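Local coordinates for putative secreted protein (Pseudomonas aeruginosa, PDB 3NPD) that is of unknown function but belongs to a Pseudomonas-specific family and is probably a secreted, quorum-sensing-regulated virulence factor, at residues I32-Y37 with L44-S49; E40-I45 with G86-Y91; E56-N61 with P101-R106. One frame throughout, in Å; residues are numbered along the deposited sequence.

Interaction 1: residues I32-Y37 with L44-S49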
ATOM      1  N   ILE A  32       8.509  10.472   5.659  1.00 19.13           N
ATOM      2  CA  ILE A  32       7.680   9.693   4.745  1.00 17.51           C
ATOM      3  C   ILE A  32       6.682  10.583   4.014  1.00 16.16           C
ATOM      4  O   ILE A  32       5.899  11.284   4.656  1.00 18.13           O
ATOM      5  CB  ILE A  32       6.945   8.567   5.489  1.00 19.32           C
ATOM      6  CG1 ILE A  32       7.922   7.560   6.107  1.00 22.21           C
ATOM      7  CG2 ILE A  32       6.027   7.798   4.560  1.00 18.12           C
ATOM      8  CD1 ILE A  32       7.285   6.684   7.132  1.00 26.33           C
ATOM      9  N   LEU A  33       6.678  10.491   2.677  1.00 15.55           N
ATOM     10  CA  LEU A  33       5.659  11.113   1.817  1.00 16.46           C
ATOM     11  C   LEU A  33       4.691  10.044   1.343  1.00 16.65           C
ATOM     12  O   LEU A  33       5.101   9.014   0.793  1.00 15.21           O
ATOM     13  CB  LEU A  33       6.222  11.820   0.565  1.00 17.61           C
ATOM     14  CG  LEU A  33       6.936  13.139   0.567  1.00 28.94           C
ATOM     15  CD1 LEU A  33       7.298  13.467  -0.873  1.00 19.77           C
ATOM     16  CD2 LEU A  33       6.032  14.226   1.180  1.00 20.20           C
ATOM     17  N   ASP A  34       3.419  10.295   1.577  1.00 15.59           N
ATOM     18  CA  ASP A  34       2.356   9.508   0.967  1.00 14.72           C
ATOM     19  C   ASP A  34       2.206  10.012  -0.493  1.00 16.39           C
ATOM     20  O   ASP A  34       1.744  11.141  -0.740  1.00 15.33           O
ATOM     21  CB  ASP A  34       1.068   9.672   1.771  1.00 15.97           C
ATOM     22  CG  ASP A  34      -0.090   8.829   1.240  1.00 19.23           C
ATOM     23  OD1 ASP A  34      -0.011   8.196   0.153  1.00 17.16           O
ATOM     24  OD2 ASP A  34      -1.123   8.844   1.937  1.00 20.92           O
ATOM     25  N   GLN A  35       2.531   9.167  -1.453  1.00 14.91           N
ATOM     26  CA  GLN A  35       2.503   9.533  -2.889  1.00 14.58           C
ATOM     27  C   GLN A  35       1.240   9.090  -3.590  1.00 15.97           C
ATOM     28  O   GLN A  35       1.137   9.245  -4.800  1.00 17.55           O
ATOM     29  CB  GLN A  35       3.725   8.984  -3.616  1.00 15.75           C
ATOM     30  CG  GLN A  35       5.024   9.375  -2.975  1.00 16.29           C
ATOM     31  CD  GLN A  35       6.185   8.689  -3.630  1.00 21.47           C
ATOM     32  OE1 GLN A  35       6.188   7.476  -3.773  1.00 26.16           O
ATOM     33  NE2 GLN A  35       7.176   9.434  -3.984  1.00 21.27           N
ATOM     34  N   GLY A  36       0.268   8.573  -2.829  1.00 16.25           N
ATOM     35  CA  GLY A  36      -1.032   8.194  -3.384  1.00 15.33           C
ATOM     36  C   GLY A  36      -1.049   6.746  -3.808  1.00 12.66           C
ATOM     37  O   GLY A  36      -0.231   5.939  -3.355  1.00 14.05           O
ATOM     38  N   TYR A  37      -2.016   6.427  -4.663  1.00 14.04           N
ATOM     39  CA  TYR A  37      -2.381   5.064  -4.982  1.00 13.36           C
ATOM     40  C   TYR A  37      -2.517   4.790  -6.452  1.00 14.42           C
ATOM     41  O   TYR A  37      -2.911   5.673  -7.220  1.00 16.43           O
ATOM     42  CB  TYR A  37      -3.745   4.761  -4.355  1.00 15.38           C
ATOM     43  CG  TYR A  37      -3.743   4.896  -2.861  1.00 14.65           C
ATOM     44  CD1 TYR A  37      -3.823   6.144  -2.261  1.00 15.86           C
ATOM     45  CD2 TYR A  37      -3.740   3.749  -2.024  1.00 16.77           C
ATOM     46  CE1 TYR A  37      -3.795   6.273  -0.843  1.00 18.87           C
ATOM     47  CE2 TYR A  37      -3.788   3.865  -0.630  1.00 19.54           C
ATOM     48  CZ  TYR A  37      -3.797   5.119  -0.040  1.00 18.17           C
ATOM     49  OH  TYR A  37      -3.833   5.258   1.343  1.00 19.35           O
ATOM     50  N   LEU A  44      -4.321  -2.901  -4.775  1.00 13.10           N
ATOM     51  CA  LEU A  44      -4.377  -1.457  -4.510  1.00 12.76           C
ATOM     52  C   LEU A  44      -3.043  -1.102  -3.854  1.00 13.16           C
ATOM     53  O   LEU A  44      -2.751  -1.578  -2.755  1.00 14.22           O
ATOM     54  CB  LEU A  44      -5.543  -1.126  -3.561  1.00 13.79           C
ATOM     55  CG  LEU A  44      -5.684   0.335  -3.132  1.00 16.63           C
ATOM     56  CD1 LEU A  44      -5.887   1.255  -4.364  1.00 14.16           C
ATOM     57  CD2 LEU A  44      -6.823   0.511  -2.086  1.00 14.19           C
ATOM     58  N   ILE A  45      -2.269  -0.269  -4.501  1.00 12.94           N
ATOM     59  CA  ILE A  45      -0.890  -0.005  -4.098  1.00 13.84           C
ATOM     60  C   ILE A  45      -0.806   1.418  -3.591  1.00 12.82           C
ATOM     61  O   ILE A  45      -1.137   2.348  -4.331  1.00 14.15           O
ATOM     62  CB  ILE A  45       0.090  -0.162  -5.278  1.00 14.83           C
ATOM     63  CG1 ILE A  45       0.029  -1.527  -5.924  1.00 14.24           C
ATOM     64  CG2 ILE A  45       1.575   0.185  -4.826  1.00 13.17           C
ATOM     65  CD1 ILE A  45       0.578  -1.596  -7.334  1.00 17.01           C
ATOM     66  N   ASN A  46      -0.331   1.604  -2.359  1.00 13.66           N
ATOM     67  CA  ASN A  46      -0.044   2.900  -1.797  1.00 14.22           C
ATOM     68  C   ASN A  46       1.455   3.032  -1.974  1.00 12.50           C
ATOM     69  O   ASN A  46       2.242   2.201  -1.465  1.00 16.31           O
ATOM     70  CB  ASN A  46      -0.460   2.914  -0.303  1.00 17.33           C
ATOM     71  CG  ASN A  46      -0.421   4.283   0.368  1.00 16.27           C
ATOM     72  OD1 ASN A  46      -0.585   4.349   1.589  1.00 17.11           O
ATOM     73  ND2 ASN A  46      -0.172   5.364  -0.386  1.00 13.08           N
ATOM     74  N   HIS A  47       1.872   4.057  -2.697  1.00 13.12           N
ATOM     75  CA  HIS A  47       3.268   4.344  -2.907  1.00 14.20           C
ATOM     76  C   HIS A  47       3.678   5.386  -1.882  1.00 12.66           C
ATOM     77  O   HIS A  47       3.007   6.404  -1.747  1.00 13.47           O
ATOM     78  CB  HIS A  47       3.456   4.946  -4.298  1.00 11.46           C
ATOM     79  CG  HIS A  47       2.964   4.058  -5.421  1.00 13.10           C
ATOM     80  ND1 HIS A  47       3.769   3.169  -6.104  1.00 15.18           N
ATOM     81  CD2 HIS A  47       1.741   3.955  -5.981  1.00 14.31           C
ATOM     82  CE1 HIS A  47       3.054   2.544  -7.024  1.00 17.01           C
ATOM     83  NE2 HIS A  47       1.819   3.000  -6.971  1.00 14.73           N
ATOM     84  N   LEU A  48       4.808   5.149  -1.200  1.00 13.82           N
ATOM     85  CA  LEU A  48       5.354   6.086  -0.247  1.00 14.78           C
ATOM     86  C   LEU A  48       6.869   6.214  -0.477  1.00 15.55           C
ATOM     87  O   LEU A  48       7.527   5.215  -0.866  1.00 14.45           O
ATOM     88  CB  LEU A  48       5.057   5.664   1.172  1.00 16.97           C
ATOM     89  CG  LEU A  48       3.559   5.546   1.556  1.00 15.09           C
ATOM     90  CD1 LEU A  48       3.139   4.056   1.531  1.00 18.57           C
ATOM     91  CD2 LEU A  48       3.273   6.240   2.901  1.00 15.27           C
ATOM     92  N   SER A  49       7.406   7.427  -0.292  1.00 15.18           N
ATOM     93  CA  SER A  49       8.868   7.640  -0.332  1.00 12.93           C
ATOM     94  C   SER A  49       9.329   7.809   1.109  1.00 15.09           C
ATOM     95  O   SER A  49       8.584   8.336   1.952  1.00 15.47           O
ATOM     96  CB  SER A  49       9.311   8.841  -1.171  1.00 15.19           C
ATOM     97  OG  SER A  49       8.830  10.048  -0.679  1.00 19.61           O
TER
HETATM   98  O   HOH W   1      -0.811   6.323   3.451  1.00 25.60           O
HETATM   99  O   HOH W   2       7.257   4.827  -3.765  1.00 20.40           O
HETATM  100  O   HOH W   3      -2.863   3.203   3.149  1.00 24.31           O
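The amide of N46 lies flat over one face of the Y37 ring, the two planes only 11° apart, with N46 CG 3.5 Å from Y37 CZ. While its face rests on the ring, the amide spends both N-H groups within its own plane: N46 ND2 donates to D34 OD1 at 2.9 Å and to G36 O at 3.0 Å. It can reach both because N46 CG stands anti to the backbone N (chi1 -171°). Water occupies the oxygen end, one molecule joining N46 OD1 to the Y37 hydroxyl.

D34 OD1 is gripped twice. The N46 amide meets it from above one face of the carboxylate, and G36 N, 3.0 Å away, arrives from the opposite face, closing an Asx turn. G36 O is shared as well, since H47 N binds it at 2.9 Å nearly along the C=O axis. Further up the strands, L33 and S49 exchange two backbone bonds, and I32 CG2 packs on L48 CD2 at 3.6 Å.

In the second shell, Y37 packs on A17 and S20 of helix 4-21, while S21 OG bonds the Y37 backbone N. Between D34 and Y37 the register slips by one residue, with G36 at positive phi. This is an antiparallel beta hairpin, strands 32-40 and 43-50, carrying a beta bulge in which a side-chain amide of the partner strand binds D34 OD1 and G36 O.

Interaction 2: residues E40-I45 with G86-Y91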
ATOM      1  N   GLU A  40      -2.786  -2.350  -9.794  1.00 15.53           N
ATOM      2  CA  GLU A  40      -2.208  -3.362 -10.729  1.00 13.24           C
ATOM      3  C   GLU A  40      -2.954  -4.640 -10.446  1.00 16.21           C
ATOM      4  O   GLU A  40      -2.747  -5.282  -9.433  1.00 17.33           O
ATOM      5  CB  GLU A  40      -0.715  -3.535 -10.539  1.00 18.18           C
ATOM      6  CG  GLU A  40       0.096  -2.311 -10.861  1.00 19.53           C
ATOM      7  CD  GLU A  40       0.153  -1.928 -12.333  1.00 33.42           C
ATOM      8  OE1 GLU A  40      -0.052  -2.798 -13.242  1.00 33.41           O
ATOM      9  OE2 GLU A  40       0.433  -0.733 -12.575  1.00 33.98           O
ATOM     10  N   GLY A  41      -3.858  -5.005 -11.354  1.00 17.35           N
ATOM     11  CA  GLY A  41      -4.656  -6.209 -11.170  1.00 16.41           C
ATOM     12  C   GLY A  41      -5.561  -6.101  -9.948  1.00 16.08           C
ATOM     13  O   GLY A  41      -6.332  -5.134  -9.821  1.00 16.00           O
ATOM     14  N   ASN A  42      -5.383  -7.045  -9.022  1.00 15.65           N
ATOM     15  CA  ASN A  42      -6.141  -7.076  -7.773  1.00 15.14           C
ATOM     16  C   ASN A  42      -5.443  -6.329  -6.606  1.00 12.89           C
ATOM     17  O   ASN A  42      -5.928  -6.395  -5.486  1.00 14.72           O
ATOM     18  CB  ASN A  42      -6.519  -8.512  -7.351  1.00 17.88           C
ATOM     19  CG  ASN A  42      -5.314  -9.361  -6.997  1.00 23.05           C
ATOM     20  OD1 ASN A  42      -4.168  -8.984  -7.278  1.00 18.22           O
ATOM     21  ND2 ASN A  42      -5.559 -10.508  -6.410  1.00 28.03           N
ATOM     22  N   GLN A  43      -4.341  -5.628  -6.873  1.00 12.41           N
ATOM     23  CA  GLN A  43      -3.590  -4.912  -5.874  1.00 14.18           C
ATOM     24  C   GLN A  43      -3.897  -3.426  -5.914  1.00 15.87           C
ATOM     25  O   GLN A  43      -3.751  -2.778  -6.953  1.00 15.47           O
ATOM     26  CB  GLN A  43      -2.075  -5.059  -6.079  1.00 16.06           C
ATOM     27  CG  GLN A  43      -1.601  -6.449  -5.846  1.00 15.60           C
ATOM     28  CD  GLN A  43      -0.112  -6.622  -5.995  1.00 23.10           C
ATOM     29  OE1 GLN A  43       0.693  -5.847  -5.480  1.00 15.18           O
ATOM     30  NE2 GLN A  43       0.258  -7.685  -6.674  1.00 24.78           N
ATOM     31  N   LEU A  44      -4.321  -2.901  -4.775  1.00 13.10           N
ATOM     32  CA  LEU A  44      -4.377  -1.457  -4.510  1.00 12.76           C
ATOM     33  C   LEU A  44      -3.043  -1.102  -3.854  1.00 13.16           C
ATOM     34  O   LEU A  44      -2.751  -1.578  -2.755  1.00 14.22           O
ATOM     35  CB  LEU A  44      -5.543  -1.126  -3.561  1.00 13.79           C
ATOM     36  CG  LEU A  44      -5.684   0.335  -3.132  1.00 16.63           C
ATOM     37  CD1 LEU A  44      -5.887   1.255  -4.364  1.00 14.16           C
ATOM     38  CD2 LEU A  44      -6.823   0.511  -2.086  1.00 14.19           C
ATOM     39  N   ILE A  45      -2.269  -0.269  -4.501  1.00 12.94           N
ATOM     40  CA  ILE A  45      -0.890  -0.005  -4.098  1.00 13.84           C
ATOM     41  C   ILE A  45      -0.806   1.418  -3.591  1.00 12.82           C
ATOM     42  O   ILE A  45      -1.137   2.348  -4.331  1.00 14.15           O
ATOM     43  CB  ILE A  45       0.090  -0.162  -5.278  1.00 14.83           C
ATOM     44  CG1 ILE A  45       0.029  -1.527  -5.924  1.00 14.24           C
ATOM     45  CG2 ILE A  45       1.575   0.185  -4.826  1.00 13.17           C
ATOM     46  CD1 ILE A  45       0.578  -1.596  -7.334  1.00 17.01           C
ATOM     47  N   GLY A  86     -11.489  -9.940  -2.500  1.00 17.59           N
ATOM     48  CA  GLY A  86     -10.398 -10.597  -3.206  1.00 17.00           C
ATOM     49  C   GLY A  86      -9.252  -9.672  -3.511  1.00 16.96           C
ATOM     50  O   GLY A  86      -8.338 -10.086  -4.219  1.00 17.70           O
ATOM     51  N   ALA A  87      -9.268  -8.451  -2.962  1.00 16.04           N
ATOM     52  CA  ALA A  87      -8.164  -7.483  -3.242  1.00 14.41           C
ATOM     53  C   ALA A  87      -6.932  -7.771  -2.360  1.00 12.86           C
ATOM     54  O   ALA A  87      -7.007  -8.495  -1.368  1.00 16.38           O
ATOM     55  CB  ALA A  87      -8.587  -6.004  -3.070  1.00 14.15           C
ATOM     56  N   ILE A  88      -5.810  -7.207  -2.803  1.00 14.39           N
ATOM     57  CA  ILE A  88      -4.572  -7.194  -2.043  1.00 15.48           C
ATOM     58  C   ILE A  88      -4.246  -5.728  -1.815  1.00 15.47           C
ATOM     59  O   ILE A  88      -4.376  -4.901  -2.752  1.00 18.20           O
ATOM     60  CB  ILE A  88      -3.439  -7.871  -2.836  1.00 16.62           C
ATOM     61  CG1 ILE A  88      -3.690  -9.365  -2.908  1.00 16.12           C
ATOM     62  CG2 ILE A  88      -2.045  -7.588  -2.189  1.00 14.44           C
ATOM     63  CD1 ILE A  88      -2.811 -10.069  -3.998  1.00 17.78           C
ATOM     64  N   LEU A  89      -3.915  -5.393  -0.569  1.00 14.31           N
ATOM     65  CA  LEU A  89      -3.379  -4.078  -0.203  1.00 14.35           C
ATOM     66  C   LEU A  89      -1.858  -4.203  -0.255  1.00 13.01           C
ATOM     67  O   LEU A  89      -1.276  -5.018   0.433  1.00 13.13           O
ATOM     68  CB  LEU A  89      -3.891  -3.592   1.173  1.00 14.76           C
ATOM     69  CG  LEU A  89      -4.889  -2.443   1.132  1.00 27.34           C
ATOM     70  CD1 LEU A  89      -4.304  -1.139   0.480  1.00 25.28           C
ATOM     71  CD2 LEU A  89      -6.168  -2.994   0.441  1.00 25.99           C
ATOM     72  N   THR A  90      -1.221  -3.339  -1.032  1.00 13.30           N
ATOM     73  CA  THR A  90       0.225  -3.346  -1.197  1.00 13.78           C
ATOM     74  C   THR A  90       0.800  -2.000  -0.782  1.00 13.94           C
ATOM     75  O   THR A  90       0.322  -0.969  -1.255  1.00 13.55           O
ATOM     76  CB  THR A  90       0.604  -3.611  -2.654  1.00 16.30           C
ATOM     77  OG1 THR A  90       0.108  -4.905  -2.991  1.00 15.80           O
ATOM     78  CG2 THR A  90       2.164  -3.542  -2.873  1.00 13.45           C
ATOM     79  N   TYR A  91       1.833  -2.019   0.053  1.00 13.76           N
ATOM     80  CA  TYR A  91       2.602  -0.824   0.411  1.00 14.76           C
ATOM     81  C   TYR A  91       3.923  -0.928  -0.288  1.00 13.57           C
ATOM     82  O   TYR A  91       4.679  -1.876  -0.058  1.00 14.95           O
ATOM     83  CB  TYR A  91       2.840  -0.707   1.917  1.00 13.31           C
ATOM     84  CG  TYR A  91       1.585  -0.334   2.557  1.00 15.50           C
ATOM     85  CD1 TYR A  91       1.227   1.020   2.646  1.00 15.12           C
ATOM     86  CD2 TYR A  91       0.672  -1.292   2.947  1.00 19.43           C
ATOM     87  CE1 TYR A  91       0.011   1.412   3.136  1.00 22.01           C
ATOM     88  CE2 TYR A  91      -0.559  -0.915   3.470  1.00 32.81           C
ATOM     89  CZ  TYR A  91      -0.878   0.449   3.577  1.00 29.67           C
ATOM     90  OH  TYR A  91      -2.082   0.863   4.098  1.00 30.68           O
TER
HETATM   91  O   HOH W   4      -8.380 -11.533  -6.635  1.00 29.27           O
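A beta-alpha-beta crossover brings Q43, L44 and I45 alongside I88, L89 and T90 as neighbouring parallel strands, the intervening chain running through three helices. The ladder is regular. N42 O receives I88 N at 2.8 Å, L44 N donates to I88 O at 2.8 Å, and T90 N returns to L44 O at 2.9 Å. Each strand enters from a tight feature: a type II' turn from E40 to Q43 on one side, and on the other a Schellman motif, with G86 at C-prime, that ends helix 77-83.

On one face Q43 and I88 run side by side, Q43 CG lying 3.8 Å from I88 CB. Past them the extended Q43 chain slants across T90, and T90 OG1 donates to Q43 OE1 at 2.7 Å, tilted 34° from the carbonyl plane. N42 turns its CG between backbone N and carbonyl carbon (chi1 66°), which lays the amide beside the end of I88, with N42 ND2 3.7 Å from I88 CD1; a water links the same nitrogen to G86 O. On the other face L89 CD1 meets L44 CD2 at 4.0 Å, in the layer covered by helices 4-21 and 77-83.

Q43 OE1 also accepts from R106 NE of the next strand. Two donors thus share the amide oxygen and together hold the amide in place, and the arginine's nearby charge would probably polarise its carbonyl.

Interaction 3: residues E56-N61 with P101-R106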
ATOM      1  N   GLU A  56      16.776   3.014   6.306  1.00 15.93           N
ATOM      2  CA  GLU A  56      17.685   2.074   6.982  1.00 17.02           C
ATOM      3  C   GLU A  56      17.047   1.423   8.189  1.00 15.17           C
ATOM      4  O   GLU A  56      17.199   0.217   8.393  1.00 17.49           O
ATOM      5  CB  GLU A  56      19.008   2.723   7.334  1.00 18.08           C
ATOM      6  CG  GLU A  56      19.888   2.968   6.109  1.00 25.47           C
ATOM      7  CD  GLU A  56      20.462   1.668   5.507  1.00 33.32           C
ATOM      8  OE1 GLU A  56      19.798   0.995   4.684  1.00 31.57           O
ATOM      9  OE2 GLU A  56      21.626   1.342   5.834  1.00 36.51           O
ATOM     10  N   ARG A  57      16.324   2.203   8.995  1.00 16.62           N
ATOM     11  CA  ARG A  57      15.593   1.653  10.137  1.00 18.18           C
ATOM     12  C   ARG A  57      14.568   0.641   9.676  1.00 16.73           C
ATOM     13  O   ARG A  57      14.419  -0.427  10.299  1.00 19.48           O
ATOM     14  CB  ARG A  57      14.891   2.751  10.944  1.00 20.31           C
ATOM     15  CG  ARG A  57      15.834   3.735  11.603  1.00 31.48           C
ATOM     16  CD  ARG A  57      15.191   4.467  12.803  1.00 41.53           C
ATOM     17  NE  ARG A  57      14.005   5.319  12.557  1.00 41.30           N
ATOM     18  CZ  ARG A  57      13.979   6.540  11.989  1.00 39.98           C
ATOM     19  NH1 ARG A  57      15.053   7.104  11.451  1.00 25.71           N
ATOM     20  NH2 ARG A  57      12.817   7.198  11.908  1.00 53.64           N
HETATM   21  N   MSE A  58      13.862   0.953   8.581  1.00 17.25           N
HETATM   22  CA  MSE A  58      12.916  -0.000   7.987  1.00 14.87           C
HETATM   23  C   MSE A  58      13.559  -1.299   7.535  1.00 15.82           C
HETATM   24  O   MSE A  58      13.083  -2.370   7.870  1.00 15.13           O
HETATM   25  CB  MSE A  58      12.107   0.614   6.852  1.00 13.82           C
HETATM   26  CG  MSE A  58      11.195   1.659   7.368  1.00 16.18           C
HETATM   27 SE   MSE A  58      10.166   2.530   5.990  0.75 17.16          SE
HETATM   28  CE  MSE A  58       8.927   1.073   5.652  1.00 17.58           C
ATOM     29  N   ARG A  59      14.676  -1.190   6.857  1.00 14.52           N
ATOM     30  CA  ARG A  59      15.390  -2.360   6.357  1.00 15.81           C
ATOM     31  C   ARG A  59      15.966  -3.236   7.453  1.00 15.13           C
ATOM     32  O   ARG A  59      16.178  -4.423   7.226  1.00 15.58           O
ATOM     33  CB  ARG A  59      16.521  -1.931   5.434  1.00 17.32           C
ATOM     34  CG  ARG A  59      16.028  -1.379   4.099  1.00 17.30           C
ATOM     35  CD  ARG A  59      17.236  -1.025   3.261  1.00 22.91           C
ATOM     36  NE  ARG A  59      16.887  -0.402   1.998  1.00 21.06           N
ATOM     37  CZ  ARG A  59      17.166   0.845   1.608  1.00 24.74           C
ATOM     38  NH1 ARG A  59      17.834   1.693   2.374  1.00 23.87           N
ATOM     39  NH2 ARG A  59      16.766   1.246   0.395  1.00 24.84           N
ATOM     40  N   SER A  60      16.304  -2.624   8.598  1.00 15.42           N
ATOM     41  CA  SER A  60      16.864  -3.350   9.756  1.00 15.37           C
ATOM     42  C   SER A  60      15.846  -4.220  10.466  1.00 15.72           C
ATOM     43  O   SER A  60      16.224  -5.125  11.231  1.00 17.99           O
ATOM     44  CB  SER A  60      17.500  -2.377  10.777  1.00 18.39           C
ATOM     45  OG  SER A  60      16.529  -1.677  11.501  1.00 23.07           O
ATOM     46  N   ASN A  61      14.554  -3.938  10.274  1.00 16.08           N
ATOM     47  CA  ASN A  61      13.513  -4.742  10.941  1.00 19.72           C
ATOM     48  C   ASN A  61      12.243  -4.841  10.087  1.00 18.41           C
ATOM     49  O   ASN A  61      11.188  -4.241  10.403  1.00 17.95           O
ATOM     50  CB  ASN A  61      13.216  -4.216  12.320  1.00 22.84           C
ATOM     51  CG  ASN A  61      12.484  -5.266  13.192  1.00 25.65           C
ATOM     52  OD1 ASN A  61      11.852  -6.233  12.693  1.00 25.17           O
ATOM     53  ND2 ASN A  61      12.580  -5.085  14.492  1.00 33.30           N
ATOM     54  N   PRO A 101      14.008   0.539  -4.095  1.00 22.23           N
ATOM     55  CA  PRO A 101      13.069  -0.064  -3.135  1.00 23.06           C
ATOM     56  C   PRO A 101      13.636  -0.120  -1.733  1.00 19.31           C
ATOM     57  O   PRO A 101      14.848  -0.282  -1.569  1.00 21.39           O
ATOM     58  CB  PRO A 101      12.837  -1.486  -3.689  1.00 24.70           C
ATOM     59  CG  PRO A 101      13.008  -1.314  -5.155  1.00 27.98           C
ATOM     60  CD  PRO A 101      14.221  -0.395  -5.236  1.00 26.71           C
ATOM     61  N   VAL A 102      12.762   0.106  -0.763  1.00 14.48           N
ATOM     62  CA  VAL A 102      13.036   0.018   0.629  1.00 14.27           C
ATOM     63  C   VAL A 102      12.303  -1.180   1.166  1.00 16.05           C
ATOM     64  O   VAL A 102      12.923  -2.045   1.783  1.00 17.13           O
ATOM     65  CB  VAL A 102      12.578   1.310   1.391  1.00 14.67           C
ATOM     66  CG1 VAL A 102      12.747   1.157   2.896  1.00 18.06           C
ATOM     67  CG2 VAL A 102      13.385   2.542   0.854  1.00 13.31           C
ATOM     68  N   ALA A 103      10.994  -1.206   0.974  1.00 14.41           N
ATOM     69  CA  ALA A 103      10.181  -2.317   1.421  1.00 13.81           C
ATOM     70  C   ALA A 103       8.935  -2.429   0.579  1.00 14.39           C
ATOM     71  O   ALA A 103       8.407  -1.443   0.133  1.00 14.93           O
ATOM     72  CB  ALA A 103       9.786  -2.180   2.892  1.00 14.93           C
ATOM     73  N   THR A 104       8.448  -3.644   0.400  1.00 13.83           N
ATOM     74  CA  THR A 104       7.198  -3.887  -0.308  1.00 11.32           C
ATOM     75  C   THR A 104       6.419  -4.922   0.510  1.00 12.88           C
ATOM     76  O   THR A 104       6.878  -6.054   0.681  1.00 14.51           O
ATOM     77  CB  THR A 104       7.396  -4.325  -1.772  1.00 14.30           C
ATOM     78  OG1 THR A 104       8.351  -3.456  -2.406  1.00 14.47           O
ATOM     79  CG2 THR A 104       6.066  -4.207  -2.545  1.00 15.43           C
ATOM     80  N   GLU A 105       5.238  -4.539   0.965  1.00 11.65           N
ATOM     81  CA  GLU A 105       4.477  -5.412   1.883  1.00 10.84           C
ATOM     82  C   GLU A 105       3.042  -5.549   1.357  1.00 14.63           C
ATOM     83  O   GLU A 105       2.333  -4.544   1.177  1.00 15.36           O
ATOM     84  CB  GLU A 105       4.468  -4.822   3.307  1.00 13.40           C
ATOM     85  CG  GLU A 105       5.856  -4.830   3.967  1.00 16.26           C
ATOM     86  CD  GLU A 105       6.528  -6.224   4.062  1.00 16.62           C
ATOM     87  OE1 GLU A 105       5.817  -7.244   4.141  1.00 15.11           O
ATOM     88  OE2 GLU A 105       7.789  -6.305   4.140  1.00 15.33           O
ATOM     89  N   ARG A 106       2.644  -6.797   1.078  1.00 13.34           N
ATOM     90  CA  ARG A 106       1.318  -7.113   0.572  1.00 13.09           C
ATOM     91  C   ARG A 106       0.499  -7.851   1.612  1.00 13.05           C
ATOM     92  O   ARG A 106       0.997  -8.758   2.340  1.00 14.29           O
ATOM     93  CB  ARG A 106       1.407  -8.010  -0.646  1.00 12.53           C
ATOM     94  CG  ARG A 106       2.177  -7.355  -1.754  1.00 12.84           C
ATOM     95  CD  ARG A 106       2.279  -8.201  -3.032  1.00 13.70           C
ATOM     96  NE  ARG A 106       2.974  -7.391  -4.038  1.00 14.44           N
ATOM     97  CZ  ARG A 106       4.293  -7.200  -4.127  1.00 12.56           C
ATOM     98  NH1 ARG A 106       5.122  -7.764  -3.284  1.00 15.87           N
ATOM     99  NH2 ARG A 106       4.794  -6.368  -5.041  1.00 13.98           N
TER
HETATM  100  O   HOH W   5      15.514  -2.723   0.902  1.00 28.26           O
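The guanidinium of R59 has V102 CB over one face and P101 O at its edge. R59 NH2 points at that carbonyl oxygen, 3.1 Å away, in a nearly straight bond (164° at the hydrogen) that leaves the acceptor only 7° out of the guanidinium plane. The fit is less even from the carbonyl's side, where the nitrogen approaches tilted from the plane. A water lies at the same flat group's edge, accepting from R59 NE at 2.9 Å and donating to V102 O at 2.8 Å, so the arginine reads two successive carbonyls of the strand, one directly and one through solvent. The third nitrogen turns back to its own helix: R59 NH1 forms a salt bridge with E56 OE1 at 3.1 Å, meeting the carboxylate on its anti side. With all three nitrogens engaged, the rotation of the group is well defined, and the R59 chain, extended from CG to NE, reaches the strand at about a right angle to the V102 side chain.

V102 CG2 touches R59 NH2 at 3.6 Å, while its other methyl, CG1, meets M58 CB at 4.0 Å; one valine therefore serves both a polar and an apolar neighbour. M58, present as selenomethionine, is bent at its third torsion and brings CE to within 4.4 Å of A103 CB. F93 and V65 bound the buried M58 side chain, joining this edge to strand 88-95 and helix 62-74.

V102 and A103 both pair with F93, which makes a classic beta bulge. The contact is helix-on-sheet packing at the surface: helix 52-60 lies against outermost strand 101-107, the axes of their short segments 8.0 Å apart at closest approach and 49° apart in direction, on a small apolar patch with an arginine beside it.

In the fold
Interactions 1 and 2 have centres about 13 Å apart and share L44 and I45, so strand 43-50 pairs antiparallel on one flank and parallel on the other. They touch where N46 N meets T90 O at 2.9 Å. Interaction 3 continues the sheet: its strand joins interaction 2 through Y91 N and E105 O, 2.8 Å apart, although their centres are about 18 Å apart. Interactions 1 and 3 do not touch, their nearest atoms being about 5 Å apart. The side chains of I32, I88 and M58 each lie about 4 Å from a bound molecule of 3-cyclohexyl-1-propylsulfonic acid, not necessarily the same one, probably from the crystallisation liquor, which does not by itself establish a functional pocket.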